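Long-range contacts in glycosyl hydrolase, family 38 (Enterococcus faecalis, PDB 5KBP), which probably hydrolyses alpha-mannosidic linkages of carbohydrates, as a metal-binding member of glycoside hydrolase family 38: residues A[170-175]-A[276-281]; A[136-141]-A[179-184]; A[640-645]-A[667-672]. All blocks are in the same frame, centred on the assembly; numbering follows the deposited sequence.

How the interactions relate
Interactions 1 and 2 belong to the N-terminal domain of family 38 and use the same mixed sheet. Interaction 1 pairs strand 174-178 with the edge strand 280-282, while interaction 2 sets the turn that follows strand 174-178 against helix 136-141; their centres lie about 17 Å apart. Interaction 3 is in the C-terminal domain, its centre about 50 Å from that of interaction 1, and joins a strand of an antiparallel sheet to a connecting loop. Interactions 1 and 2 are partly buried, interaction 3 largely buried. A tyrosine-aspartate hydrogen bond crosses interaction 1; interaction 2 packs an amide on a carboxylate, and interaction 3 relies on apolar contacts with an arginine at its exposed margin.

Interaction 1. Residues A[170-175]-A[276-281]; sequences SQYSEM and EDLGTV
Tyr172 and Asp277 meet at the N-terminal approach to two neighbouring parallel strands of the mixed sheet in the family 38 N-terminal domain, strand 174-178 and the edge strand 280-282. The polar part of the contact is one hydrogen bond: Tyr172 OH donates to Asp277 OD2 over 2.9 Å, reaching it on the syn side and 23° out of the carboxylate plane. Asp277 OD2 lies at the edge of the phenol ring, near its plane. Tyrosine suits this partly exposed place because its ring can pack while its hydroxyl reaches the exposed aspartate.

The apolar part is built round Leu278. Branched and wholly apolar, leucine suits this buried spot: with CG swung away from the backbone N (chi1 -156°), its methyls reach two partners at once, CD1 lying 3.9 Å from Tyr172 CD2 and CD2 3.8 Å from Met175 CA. Glu174, whose carboxylate turns to Ser223, offers its backbone here, with O 3.3 Å from Leu278 CD1.

Deeper along the strands, buried Met175 and Val281 suit the apolar interior, and the thioether lies against the branched side chain, Met175 SD being 3.9 Å from Val281 CG2.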
ATOM      1  N   SER A 170     -42.625   8.951  -0.670  1.00 99.82           N
ATOM      2  CA  SER A 170     -42.999  10.159   0.049  1.00 94.92           C
ATOM      3  C   SER A 170     -43.556  11.187  -0.924  1.00 95.33           C
ATOM      4  O   SER A 170     -43.018  11.374  -2.021  1.00 92.32           O
ATOM      5  CB  SER A 170     -41.803  10.748   0.803  1.00 86.17           C
ATOM      6  OG  SER A 170     -42.162  11.943   1.476  1.00 84.90           O
ATOM      7  N   GLN A 171     -44.641  11.848  -0.517  1.00 91.07           N
ATOM      8  CA  GLN A 171     -45.195  12.923  -1.331  1.00 86.56           C
ATOM      9  C   GLN A 171     -44.231  14.095  -1.438  1.00 84.56           C
ATOM     10  O   GLN A 171     -44.276  14.849  -2.417  1.00 93.83           O
ATOM     11  CB  GLN A 171     -46.526  13.397  -0.749  1.00 86.82           C
ATOM     12  CG  GLN A 171     -47.672  12.416  -0.907  1.00 95.52           C
ATOM     13  CD  GLN A 171     -48.957  12.931  -0.289  1.00104.53           C
ATOM     14  OE1 GLN A 171     -48.935  13.625   0.727  1.00103.55           O
ATOM     15  NE2 GLN A 171     -50.084  12.599  -0.906  1.00109.55           N
ATOM     16  N   TYR A 172     -43.354  14.263  -0.452  1.00 70.28           N
ATOM     17  CA  TYR A 172     -42.491  15.430  -0.375  1.00 66.46           C
ATOM     18  C   TYR A 172     -41.034  15.006  -0.256  1.00 59.57           C
ATOM     19  O   TYR A 172     -40.719  13.860   0.075  1.00 63.75           O
ATOM     20  CB  TYR A 172     -42.868  16.323   0.815  1.00 71.04           C
ATOM     21  CG  TYR A 172     -44.351  16.582   0.941  1.00 74.99           C
ATOM     22  CD1 TYR A 172     -44.983  17.522   0.138  1.00 72.67           C
ATOM     23  CD2 TYR A 172     -45.119  15.889   1.867  1.00 80.34           C
ATOM     24  CE1 TYR A 172     -46.339  17.764   0.253  1.00 84.24           C
ATOM     25  CE2 TYR A 172     -46.476  16.122   1.988  1.00 83.52           C
ATOM     26  CZ  TYR A 172     -47.080  17.061   1.179  1.00 87.39           C
ATOM     27  OH  TYR A 172     -48.431  17.298   1.296  1.00 87.87           O
ATOM     28  N   SER A 173     -40.144  15.959  -0.535  1.00 47.06           N
ATOM     29  CA  SER A 173     -38.712  15.770  -0.349  1.00 43.44           C
ATOM     30  C   SER A 173     -38.283  15.921   1.104  1.00 46.01           C
ATOM     31  O   SER A 173     -37.087  15.805   1.396  1.00 48.29           O
ATOM     32  CB  SER A 173     -37.933  16.752  -1.228  1.00 41.92           C
ATOM     33  OG  SER A 173     -38.458  18.063  -1.122  1.00 44.52           O
ATOM     34  N   GLU A 174     -39.221  16.188   2.009  1.00 50.56           N
ATOM     35  CA  GLU A 174     -38.981  16.179   3.444  1.00 47.48           C
ATOM     36  C   GLU A 174     -39.874  15.120   4.072  1.00 54.82           C
ATOM     37  O   GLU A 174     -41.014  14.924   3.638  1.00 57.57           O
ATOM     38  CB  GLU A 174     -39.262  17.547   4.080  1.00 53.08           C
ATOM     39  CG  GLU A 174     -38.452  18.703   3.506  1.00 60.25           C
ATOM     40  CD  GLU A 174     -38.980  19.185   2.169  1.00 62.94           C
ATOM     41  OE1 GLU A 174     -38.165  19.397   1.246  1.00 63.18           O
ATOM     42  OE2 GLU A 174     -40.211  19.345   2.039  1.00 60.15           O
ATOM     43  N   MET A 175     -39.360  14.437   5.089  1.00 56.97           N
ATOM     44  CA  MET A 175     -40.085  13.316   5.669  1.00 55.94           C
ATOM     45  C   MET A 175     -39.543  13.032   7.060  1.00 54.75           C
ATOM     46  O   MET A 175     -38.468  13.506   7.442  1.00 51.41           O
ATOM     47  CB  MET A 175     -39.978  12.070   4.782  1.00 57.73           C
ATOM     48  CG  MET A 175     -38.589  11.446   4.766  1.00 61.33           C
ATOM     49  SD  MET A 175     -38.318  10.360   3.356  1.00 65.76           S
ATOM     50  CE  MET A 175     -38.452  11.530   2.006  1.00 65.72           C
ATOM     51  N   GLU A 276     -48.289  19.320   8.912  1.00 80.42           N
ATOM     52  CA  GLU A 276     -48.660  18.230   9.806  1.00 82.42           C
ATOM     53  C   GLU A 276     -48.877  16.910   9.080  1.00 93.13           C
ATOM     54  O   GLU A 276     -48.815  15.853   9.717  1.00 94.88           O
ATOM     55  CB  GLU A 276     -49.927  18.595  10.586  1.00 82.08           C
ATOM     56  CG  GLU A 276     -49.760  19.787  11.514  1.00 81.39           C
ATOM     57  N   ASP A 277     -49.129  16.940   7.771  1.00 95.18           N
ATOM     58  CA  ASP A 277     -49.363  15.730   6.996  1.00 97.73           C
ATOM     59  C   ASP A 277     -48.078  15.132   6.436  1.00 90.43           C
ATOM     60  O   ASP A 277     -48.128  14.401   5.439  1.00 90.53           O
ATOM     61  CB  ASP A 277     -50.348  16.012   5.859  1.00 98.64           C
ATOM     62  CG  ASP A 277     -49.755  16.898   4.780  1.00 97.65           C
ATOM     63  OD1 ASP A 277     -48.947  17.790   5.114  1.00 94.56           O
ATOM     64  OD2 ASP A 277     -50.093  16.697   3.594  1.00 99.63           O
ATOM     65  N   LEU A 278     -46.934  15.422   7.050  1.00 85.36           N
ATOM     66  CA  LEU A 278     -45.665  14.927   6.539  1.00 78.64           C
ATOM     67  C   LEU A 278     -45.583  13.412   6.689  1.00 81.60           C
ATOM     68  O   LEU A 278     -45.935  12.854   7.732  1.00 83.84           O
ATOM     69  CB  LEU A 278     -44.502  15.594   7.270  1.00 65.90           C
ATOM     70  CG  LEU A 278     -43.175  15.634   6.511  1.00 66.29           C
ATOM     71  CD1 LEU A 278     -43.288  16.551   5.301  1.00 64.15           C
ATOM     72  CD2 LEU A 278     -42.041  16.074   7.421  1.00 66.13           C
ATOM     73  N   GLY A 279     -45.116  12.749   5.635  1.00 79.01           N
ATOM     74  CA  GLY A 279     -45.018  11.305   5.642  1.00 76.07           C
ATOM     75  C   GLY A 279     -43.899  10.800   6.534  1.00 64.56           C
ATOM     76  O   GLY A 279     -43.019  11.538   6.978  1.00 55.78           O
ATOM     77  N   THR A 280     -43.941   9.495   6.796  1.00 64.22           N
ATOM     78  CA  THR A 280     -42.965   8.848   7.662  1.00 64.46           C
ATOM     79  C   THR A 280     -42.536   7.525   7.048  1.00 63.99           C
ATOM     80  O   THR A 280     -43.380   6.679   6.737  1.00 74.38           O
ATOM     81  CB  THR A 280     -43.533   8.611   9.067  1.00 60.81           C
ATOM     82  OG1 THR A 280     -43.928   9.861   9.644  1.00 63.30           O
ATOM     83  CG2 THR A 280     -42.489   7.954   9.961  1.00 52.22           C
ATOM     84  N   VAL A 281     -41.229   7.356   6.870  1.00 56.04           N
ATOM     85  CA  VAL A 281     -40.648   6.090   6.442  1.00 54.14           C
ATOM     86  C   VAL A 281     -40.043   5.410   7.661  1.00 54.60           C
ATOM     87  O   VAL A 281     -39.548   6.067   8.584  1.00 57.59           O
ATOM     88  CB  VAL A 281     -39.595   6.288   5.331  1.00 54.36           C
ATOM     89  CG1 VAL A 281     -40.262   6.783   4.064  1.00 60.78           C
ATOM     90  CG2 VAL A 281     -38.514   7.256   5.782  1.00 52.16           C
TER

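Interaction 2. Residues A[136-141]-A[179-184]; sequences TPQMMQ and GPDQTK
Gln138 lays its flat amide over the carboxylate of Asp181, where a beta hairpin of strands 174-178 and 184-189 packs its loop against helix 136-141 of the family 38 N-terminal domain. The amide and carboxylate planes are stacked 23° apart, with Gln138 CD 3.1 Å from Asp181 OD2. The glutamine chain is extended, CG opposite the backbone N (chi1 -175°), which carries the amide across the acid. Its polar end is used outside the pair: NE2 donates to Gln135 and to the backbone O of Phe890, while OE1 accepts from the backbone N of Ile892. A long neutral amide therefore suits a buried site, since it can both donate and accept there.

The hairpin loop is a type I turn from Gly179 to Gln182 followed by a G1-type bulge at Gln182, whose backbone is left-handed; Gln182 N is hydrogen-bonded to Gly179 O at 3.0 Å. A weak bond from Thr183 N to Asp181 OD1 (3.3 Å) links the acid to the backbone after the turn.

Pro137 packs its ring against the closing pair of the loop, Gly179 N and Thr183 O, which share a backbone hydrogen bond. Its CG lies 3.4 Å from Gly179 N and its CB 3.3 Å from Thr183 O. Gly179, with no side chain, leaves room both for this compact ring and for the following Pro180. Thr183 turns its methyl to the helix, where it lies beside the Pro137 carbonyl and the aliphatic base of Gln141, with Thr183 CG2 3.9 Å from Gln141 CB.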
ATOM      1  N   THR A 136     -30.500   3.971  11.449  1.00 50.42           N
ATOM      2  CA  THR A 136     -29.967   5.317  11.236  1.00 49.24           C
ATOM      3  C   THR A 136     -30.556   6.352  12.187  1.00 48.23           C
ATOM      4  O   THR A 136     -29.779   7.138  12.757  1.00 52.05           O
ATOM      5  CB  THR A 136     -30.170   5.736   9.775  1.00 46.22           C
ATOM      6  OG1 THR A 136     -29.621   4.742   8.903  1.00 48.48           O
ATOM      7  CG2 THR A 136     -29.485   7.065   9.508  1.00 37.40           C
ATOM      8  N   PRO A 137     -31.878   6.425  12.410  1.00 45.48           N
ATOM      9  CA  PRO A 137     -32.390   7.465  13.322  1.00 48.78           C
ATOM     10  C   PRO A 137     -31.821   7.381  14.727  1.00 53.74           C
ATOM     11  O   PRO A 137     -31.445   8.411  15.299  1.00 51.15           O
ATOM     12  CB  PRO A 137     -33.906   7.224  13.310  1.00 49.41           C
ATOM     13  CG  PRO A 137     -34.168   6.547  12.019  1.00 43.07           C
ATOM     14  CD  PRO A 137     -32.981   5.669  11.787  1.00 43.62           C
ATOM     15  N   GLN A 138     -31.741   6.179  15.303  1.00 54.73           N
ATOM     16  CA  GLN A 138     -31.190   6.053  16.649  1.00 51.56           C
ATOM     17  C   GLN A 138     -29.705   6.390  16.671  1.00 46.75           C
ATOM     18  O   GLN A 138     -29.224   7.032  17.612  1.00 47.01           O
ATOM     19  CB  GLN A 138     -31.427   4.645  17.195  1.00 47.60           C
ATOM     20  CG  GLN A 138     -30.985   4.481  18.640  1.00 47.76           C
ATOM     21  CD  GLN A 138     -31.127   3.060  19.145  1.00 58.30           C
ATOM     22  OE1 GLN A 138     -31.101   2.815  20.350  1.00 57.68           O
ATOM     23  NE2 GLN A 138     -31.271   2.115  18.224  1.00 63.30           N
ATOM     24  N   MET A 139     -28.963   5.975  15.642  1.00 43.98           N
ATOM     25  CA  MET A 139     -27.531   6.259  15.607  1.00 44.02           C
ATOM     26  C   MET A 139     -27.266   7.743  15.383  1.00 53.83           C
ATOM     27  O   MET A 139     -26.303   8.293  15.929  1.00 51.91           O
ATOM     28  CB  MET A 139     -26.853   5.415  14.528  1.00 48.45           C
ATOM     29  CG  MET A 139     -26.920   3.916  14.788  1.00 57.06           C
ATOM     30  SD  MET A 139     -25.961   2.946  13.612  1.00 69.18           S
ATOM     31  CE  MET A 139     -24.313   3.577  13.918  1.00 76.18           C
ATOM     32  N   MET A 140     -28.101   8.407  14.580  1.00 48.59           N
ATOM     33  CA  MET A 140     -27.988   9.857  14.435  1.00 47.79           C
ATOM     34  C   MET A 140     -28.279  10.553  15.758  1.00 49.90           C
ATOM     35  O   MET A 140     -27.537  11.447  16.183  1.00 51.64           O
ATOM     36  CB  MET A 140     -28.939  10.363  13.348  1.00 46.44           C
ATOM     37  CG  MET A 140     -28.621   9.892  11.939  1.00 47.66           C
ATOM     38  SD  MET A 140     -26.908  10.174  11.466  1.00 48.20           S
ATOM     39  CE  MET A 140     -26.382   8.492  11.149  1.00 53.45           C
ATOM     40  N   GLN A 141     -29.361  10.147  16.428  1.00 42.40           N
ATOM     41  CA  GLN A 141     -29.734  10.772  17.692  1.00 44.59           C
ATOM     42  C   GLN A 141     -28.685  10.513  18.765  1.00 48.01           C
ATOM     43  O   GLN A 141     -28.400  11.390  19.590  1.00 47.68           O
ATOM     44  CB  GLN A 141     -31.102  10.262  18.142  1.00 48.42           C
ATOM     45  CG  GLN A 141     -32.011  11.339  18.701  1.00 68.35           C
ATOM     46  CD  GLN A 141     -32.399  12.371  17.658  1.00 73.70           C
ATOM     47  OE1 GLN A 141     -31.719  13.382  17.484  1.00 64.18           O
ATOM     48  NE2 GLN A 141     -33.499  12.120  16.958  1.00 71.67           N
ATOM     49  N   GLY A 179     -36.847   4.807  13.233  1.00 53.73           N
ATOM     50  CA  GLY A 179     -36.145   3.548  13.289  1.00 53.69           C
ATOM     51  C   GLY A 179     -36.952   2.477  13.989  1.00 54.02           C
ATOM     52  O   GLY A 179     -38.085   2.690  14.441  1.00 57.19           O
ATOM     53  N   PRO A 180     -36.358   1.283  14.090  1.00 52.36           N
ATOM     54  CA  PRO A 180     -37.052   0.178  14.769  1.00 53.14           C
ATOM     55  C   PRO A 180     -37.267   0.415  16.253  1.00 56.43           C
ATOM     56  O   PRO A 180     -38.185  -0.183  16.829  1.00 53.30           O
ATOM     57  CB  PRO A 180     -36.128  -1.022  14.520  1.00 49.46           C
ATOM     58  CG  PRO A 180     -34.781  -0.419  14.300  1.00 52.16           C
ATOM     59  CD  PRO A 180     -35.028   0.886  13.598  1.00 52.20           C
ATOM     60  N   ASP A 181     -36.461   1.261  16.889  1.00 60.27           N
ATOM     61  CA  ASP A 181     -36.651   1.614  18.290  1.00 60.33           C
ATOM     62  C   ASP A 181     -37.577   2.809  18.470  1.00 59.11           C
ATOM     63  O   ASP A 181     -37.604   3.397  19.556  1.00 49.44           O
ATOM     64  CB  ASP A 181     -35.302   1.907  18.949  1.00 62.52           C
ATOM     65  CG  ASP A 181     -34.682   3.194  18.450  1.00 67.50           C
ATOM     66  OD1 ASP A 181     -34.757   3.461  17.232  1.00 69.03           O
ATOM     67  OD2 ASP A 181     -34.130   3.947  19.279  1.00 68.52           O
ATOM     68  N   GLN A 182     -38.319   3.184  17.428  1.00 64.39           N
ATOM     69  CA  GLN A 182     -39.242   4.316  17.396  1.00 55.51           C
ATOM     70  C   GLN A 182     -38.539   5.663  17.515  1.00 54.91           C
ATOM     71  O   GLN A 182     -39.213   6.692  17.655  1.00 59.68           O
ATOM     72  CB  GLN A 182     -40.327   4.202  18.474  1.00 50.15           C
ATOM     73  CG  GLN A 182     -41.188   2.953  18.347  1.00 60.48           C
ATOM     74  CD  GLN A 182     -42.447   3.021  19.186  1.00 75.14           C
ATOM     75  OE1 GLN A 182     -42.788   2.074  19.895  1.00 83.25           O
ATOM     76  NE2 GLN A 182     -43.153   4.143  19.104  1.00 76.06           N
ATOM     77  N   THR A 183     -37.209   5.693  17.465  1.00 55.05           N
ATOM     78  CA  THR A 183     -36.499   6.961  17.372  1.00 54.86           C
ATOM     79  C   THR A 183     -36.763   7.592  16.010  1.00 53.48           C
ATOM     80  O   THR A 183     -36.715   6.919  14.977  1.00 49.23           O
ATOM     81  CB  THR A 183     -34.998   6.760  17.584  1.00 54.57           C
ATOM     82  OG1 THR A 183     -34.768   6.175  18.872  1.00 62.91           O
ATOM     83  CG2 THR A 183     -34.263   8.092  17.507  1.00 47.71           C
ATOM     84  N   LYS A 184     -37.045   8.891  16.013  1.00 48.02           N
ATOM     85  CA  LYS A 184     -37.507   9.595  14.825  1.00 48.13           C
ATOM     86  C   LYS A 184     -36.629  10.811  14.569  1.00 55.01           C
ATOM     87  O   LYS A 184     -36.407  11.623  15.474  1.00 65.89           O
ATOM     88  CB  LYS A 184     -38.977   9.999  14.992  1.00 49.94           C
ATOM     89  CG  LYS A 184     -39.421  11.208  14.192  1.00 62.69           C
ATOM     90  CD  LYS A 184     -40.927  11.384  14.313  1.00 71.73           C
ATOM     91  CE  LYS A 184     -41.336  12.846  14.267  1.00 75.08           C
ATOM     92  NZ  LYS A 184     -40.822  13.609  15.438  1.00 75.67           N
TER

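Interaction 3. Residues A[640-645]-A[667-672]; sequences TLRPFE and NQIKDH
Segment 640-645 is extended strand for most of its length, whereas 667-672 leaves strand 659-667 and loops toward strand 672-679. Their backbones stay well apart, the nearest CA atoms being those of Phe644 and Asn667 at 7.5 Å, and side chains fill the interval.

Phe644 and Ile669 form the apolar part, both buried. The phenyl ring reaches across with its CG turned from the backbone N (chi1 180°), and Phe644 CD1 comes 3.9 Å from Ile669 CG1. A broad ring and a branched aliphatic chain suit such a place, since neither has a polar group to satisfy.

Arg642 borders this patch at the surface. Its extended chain runs past Ile669 in the opposite direction, with Arg642 CD 4.0 Å from Ile669 CD1, so that the aliphatic part packs while the charged end continues outward. Gln668 CB lies over one face of the guanidinium, toward its rim, 3.8 Å from Arg642 NE. Within the loop, Ile669 CG2 sits over the centre of one face of the His672 ring.

Strands 641-653 and 659-667 are antiparallel neighbours; loop 667-672 crosses from their sheet to that of 672-679, a sheet-to-sheet connection in the beta-rich, galactose mutarotase-like C-terminal domain.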
ATOM      1  N   THR A 640     -15.490 -24.037 -23.457  1.00 57.41           N
ATOM      2  CA  THR A 640     -14.262 -24.656 -22.975  1.00 61.52           C
ATOM      3  C   THR A 640     -14.341 -24.819 -21.463  1.00 68.14           C
ATOM      4  O   THR A 640     -14.540 -23.839 -20.737  1.00 64.62           O
ATOM      5  CB  THR A 640     -13.048 -23.813 -23.359  1.00 60.82           C
ATOM      6  OG1 THR A 640     -13.035 -23.608 -24.777  1.00 57.18           O
ATOM      7  CG2 THR A 640     -11.761 -24.509 -22.941  1.00 59.97           C
ATOM      8  N   LEU A 641     -14.179 -26.050 -20.989  1.00 68.01           N
ATOM      9  CA  LEU A 641     -14.322 -26.370 -19.578  1.00 63.16           C
ATOM     10  C   LEU A 641     -12.957 -26.590 -18.935  1.00 57.07           C
ATOM     11  O   LEU A 641     -11.995 -26.997 -19.595  1.00 51.98           O
ATOM     12  CB  LEU A 641     -15.200 -27.610 -19.387  1.00 64.92           C
ATOM     13  CG  LEU A 641     -16.576 -27.544 -20.054  1.00 55.76           C
ATOM     14  CD1 LEU A 641     -17.379 -28.802 -19.759  1.00 58.87           C
ATOM     15  CD2 LEU A 641     -17.337 -26.300 -19.613  1.00 47.20           C
ATOM     16  N   ARG A 642     -12.888 -26.316 -17.633  1.00 55.90           N
ATOM     17  CA  ARG A 642     -11.671 -26.423 -16.847  1.00 63.03           C
ATOM     18  C   ARG A 642     -12.030 -26.989 -15.480  1.00 55.39           C
ATOM     19  O   ARG A 642     -13.066 -26.616 -14.909  1.00 48.70           O
ATOM     20  CB  ARG A 642     -10.987 -25.057 -16.689  1.00 75.40           C
ATOM     21  CG  ARG A 642      -9.588 -25.103 -16.095  1.00 88.56           C
ATOM     22  CD  ARG A 642      -9.171 -23.735 -15.572  1.00 98.78           C
ATOM     23  NE  ARG A 642      -7.824 -23.742 -15.006  1.00109.36           N
ATOM     24  CZ  ARG A 642      -6.774 -23.156 -15.571  1.00112.82           C
ATOM     25  NH1 ARG A 642      -6.913 -22.505 -16.718  1.00113.54           N
ATOM     26  NH2 ARG A 642      -5.585 -23.211 -14.986  1.00109.70           N
ATOM     27  N   PRO A 643     -11.213 -27.893 -14.937  1.00 56.20           N
ATOM     28  CA  PRO A 643     -11.515 -28.457 -13.616  1.00 50.93           C
ATOM     29  C   PRO A 643     -11.523 -27.390 -12.531  1.00 57.78           C
ATOM     30  O   PRO A 643     -10.770 -26.414 -12.578  1.00 59.59           O
ATOM     31  CB  PRO A 643     -10.386 -29.468 -13.396  1.00 47.52           C
ATOM     32  CG  PRO A 643      -9.931 -29.826 -14.772  1.00 50.29           C
ATOM     33  CD  PRO A 643     -10.068 -28.566 -15.574  1.00 53.05           C
ATOM     34  N   PHE A 644     -12.395 -27.593 -11.542  1.00 56.64           N
ATOM     35  CA  PHE A 644     -12.548 -26.654 -10.431  1.00 47.45           C
ATOM     36  C   PHE A 644     -12.869 -27.480  -9.187  1.00 46.21           C
ATOM     37  O   PHE A 644     -13.996 -27.957  -9.033  1.00 49.23           O
ATOM     38  CB  PHE A 644     -13.638 -25.633 -10.726  1.00 46.44           C
ATOM     39  CG  PHE A 644     -13.858 -24.636  -9.621  1.00 45.63           C
ATOM     40  CD1 PHE A 644     -13.086 -23.489  -9.542  1.00 46.71           C
ATOM     41  CD2 PHE A 644     -14.847 -24.839  -8.673  1.00 47.54           C
ATOM     42  CE1 PHE A 644     -13.288 -22.568  -8.531  1.00 54.00           C
ATOM     43  CE2 PHE A 644     -15.055 -23.922  -7.659  1.00 56.77           C
ATOM     44  CZ  PHE A 644     -14.275 -22.785  -7.589  1.00 55.03           C
ATOM     45  N   GLU A 645     -11.878 -27.642  -8.313  1.00 53.27           N
ATOM     46  CA  GLU A 645     -12.017 -28.493  -7.139  1.00 57.27           C
ATOM     47  C   GLU A 645     -12.468 -27.679  -5.932  1.00 54.89           C
ATOM     48  O   GLU A 645     -12.012 -26.550  -5.719  1.00 52.87           O
ATOM     49  CB  GLU A 645     -10.696 -29.203  -6.833  1.00 67.93           C
ATOM     50  CG  GLU A 645     -10.791 -30.259  -5.742  1.00 86.50           C
ATOM     51  CD  GLU A 645      -9.549 -31.124  -5.657  1.00101.25           C
ATOM     52  OE1 GLU A 645      -8.661 -30.979  -6.523  1.00105.44           O
ATOM     53  OE2 GLU A 645      -9.460 -31.951  -4.725  1.00106.78           O
ATOM     54  N   ASN A 667      -9.316 -20.417  -7.326  1.00 49.96           N
ATOM     55  CA  ASN A 667     -10.176 -19.838  -8.353  1.00 40.34           C
ATOM     56  C   ASN A 667      -9.341 -19.440  -9.563  1.00 42.92           C
ATOM     57  O   ASN A 667      -8.659 -18.413  -9.557  1.00 38.75           O
ATOM     58  CB  ASN A 667     -10.936 -18.643  -7.790  1.00 35.11           C
ATOM     59  CG  ASN A 667     -11.928 -18.070  -8.777  1.00 43.66           C
ATOM     60  OD1 ASN A 667     -11.957 -16.863  -9.019  1.00 44.42           O
ATOM     61  ND2 ASN A 667     -12.739 -18.937  -9.367  1.00 47.75           N
ATOM     62  N   GLN A 668      -9.386 -20.265 -10.608  1.00 44.78           N
ATOM     63  CA  GLN A 668      -8.811 -19.934 -11.905  1.00 46.76           C
ATOM     64  C   GLN A 668      -9.902 -19.741 -12.955  1.00 50.36           C
ATOM     65  O   GLN A 668      -9.666 -19.917 -14.152  1.00 47.15           O
ATOM     66  CB  GLN A 668      -7.818 -21.008 -12.343  1.00 37.35           C
ATOM     67  CG  GLN A 668      -6.626 -21.157 -11.413  1.00 44.50           C
ATOM     68  CD  GLN A 668      -5.812 -19.879 -11.296  1.00 56.76           C
ATOM     69  OE1 GLN A 668      -5.674 -19.127 -12.259  1.00 66.71           O
ATOM     70  NE2 GLN A 668      -5.273 -19.627 -10.107  1.00 56.93           N
ATOM     71  N   ILE A 669     -11.101 -19.378 -12.507  1.00 50.41           N
ATOM     72  CA  ILE A 669     -12.270 -19.222 -13.360  1.00 48.61           C
ATOM     73  C   ILE A 669     -12.688 -17.759 -13.336  1.00 43.98           C
ATOM     74  O   ILE A 669     -12.603 -17.097 -12.295  1.00 52.61           O
ATOM     75  CB  ILE A 669     -13.424 -20.136 -12.897  1.00 46.13           C
ATOM     76  CG1 ILE A 669     -12.981 -21.601 -12.908  1.00 47.75           C
ATOM     77  CG2 ILE A 669     -14.657 -19.948 -13.764  1.00 35.51           C
ATOM     78  CD1 ILE A 669     -12.522 -22.094 -14.264  1.00 47.98           C
ATOM     79  N   LYS A 670     -13.134 -17.255 -14.483  1.00 36.99           N
ATOM     80  CA  LYS A 670     -13.545 -15.868 -14.624  1.00 40.17           C
ATOM     81  C   LYS A 670     -15.026 -15.782 -14.972  1.00 37.68           C
ATOM     82  O   LYS A 670     -15.628 -16.739 -15.467  1.00 47.20           O
ATOM     83  CB  LYS A 670     -12.718 -15.155 -15.701  1.00 41.50           C
ATOM     84  CG  LYS A 670     -11.227 -15.135 -15.418  1.00 44.48           C
ATOM     85  CD  LYS A 670     -10.453 -14.531 -16.579  1.00 43.28           C
ATOM     86  CE  LYS A 670      -8.952 -14.566 -16.327  1.00 49.80           C
ATOM     87  NZ  LYS A 670      -8.172 -14.044 -17.485  1.00 58.68           N
ATOM     88  N   ASP A 671     -15.604 -14.612 -14.694  1.00 38.64           N
ATOM     89  CA  ASP A 671     -16.974 -14.278 -15.094  1.00 44.43           C
ATOM     90  C   ASP A 671     -17.990 -15.272 -14.533  1.00 49.37           C
ATOM     91  O   ASP A 671     -18.819 -15.824 -15.257  1.00 45.83           O
ATOM     92  CB  ASP A 671     -17.087 -14.188 -16.619  1.00 48.31           C
ATOM     93  CG  ASP A 671     -16.158 -13.147 -17.213  1.00 59.86           C
ATOM     94  OD1 ASP A 671     -16.070 -12.034 -16.653  1.00 62.54           O
ATOM     95  OD2 ASP A 671     -15.513 -13.445 -18.240  1.00 66.61           O
ATOM     96  N   HIS A 672     -17.932 -15.492 -13.220  1.00 51.74           N
ATOM     97  CA  HIS A 672     -18.823 -16.456 -12.589  1.00 53.70           C
ATOM     98  C   HIS A 672     -19.049 -16.073 -11.134  1.00 47.16           C
ATOM     99  O   HIS A 672     -18.375 -15.199 -10.582  1.00 42.87           O
ATOM    100  CB  HIS A 672     -18.264 -17.878 -12.683  1.00 49.96           C
ATOM    101  CG  HIS A 672     -17.099 -18.126 -11.779  1.00 51.13           C
ATOM    102  ND1 HIS A 672     -17.060 -19.174 -10.883  1.00 50.66           N
ATOM    103  CD2 HIS A 672     -15.931 -17.459 -11.628  1.00 48.69           C
ATOM    104  CE1 HIS A 672     -15.918 -19.141 -10.220  1.00 44.70           C
ATOM    105  NE2 HIS A 672     -15.216 -18.110 -10.653  1.00 46.82           N
TER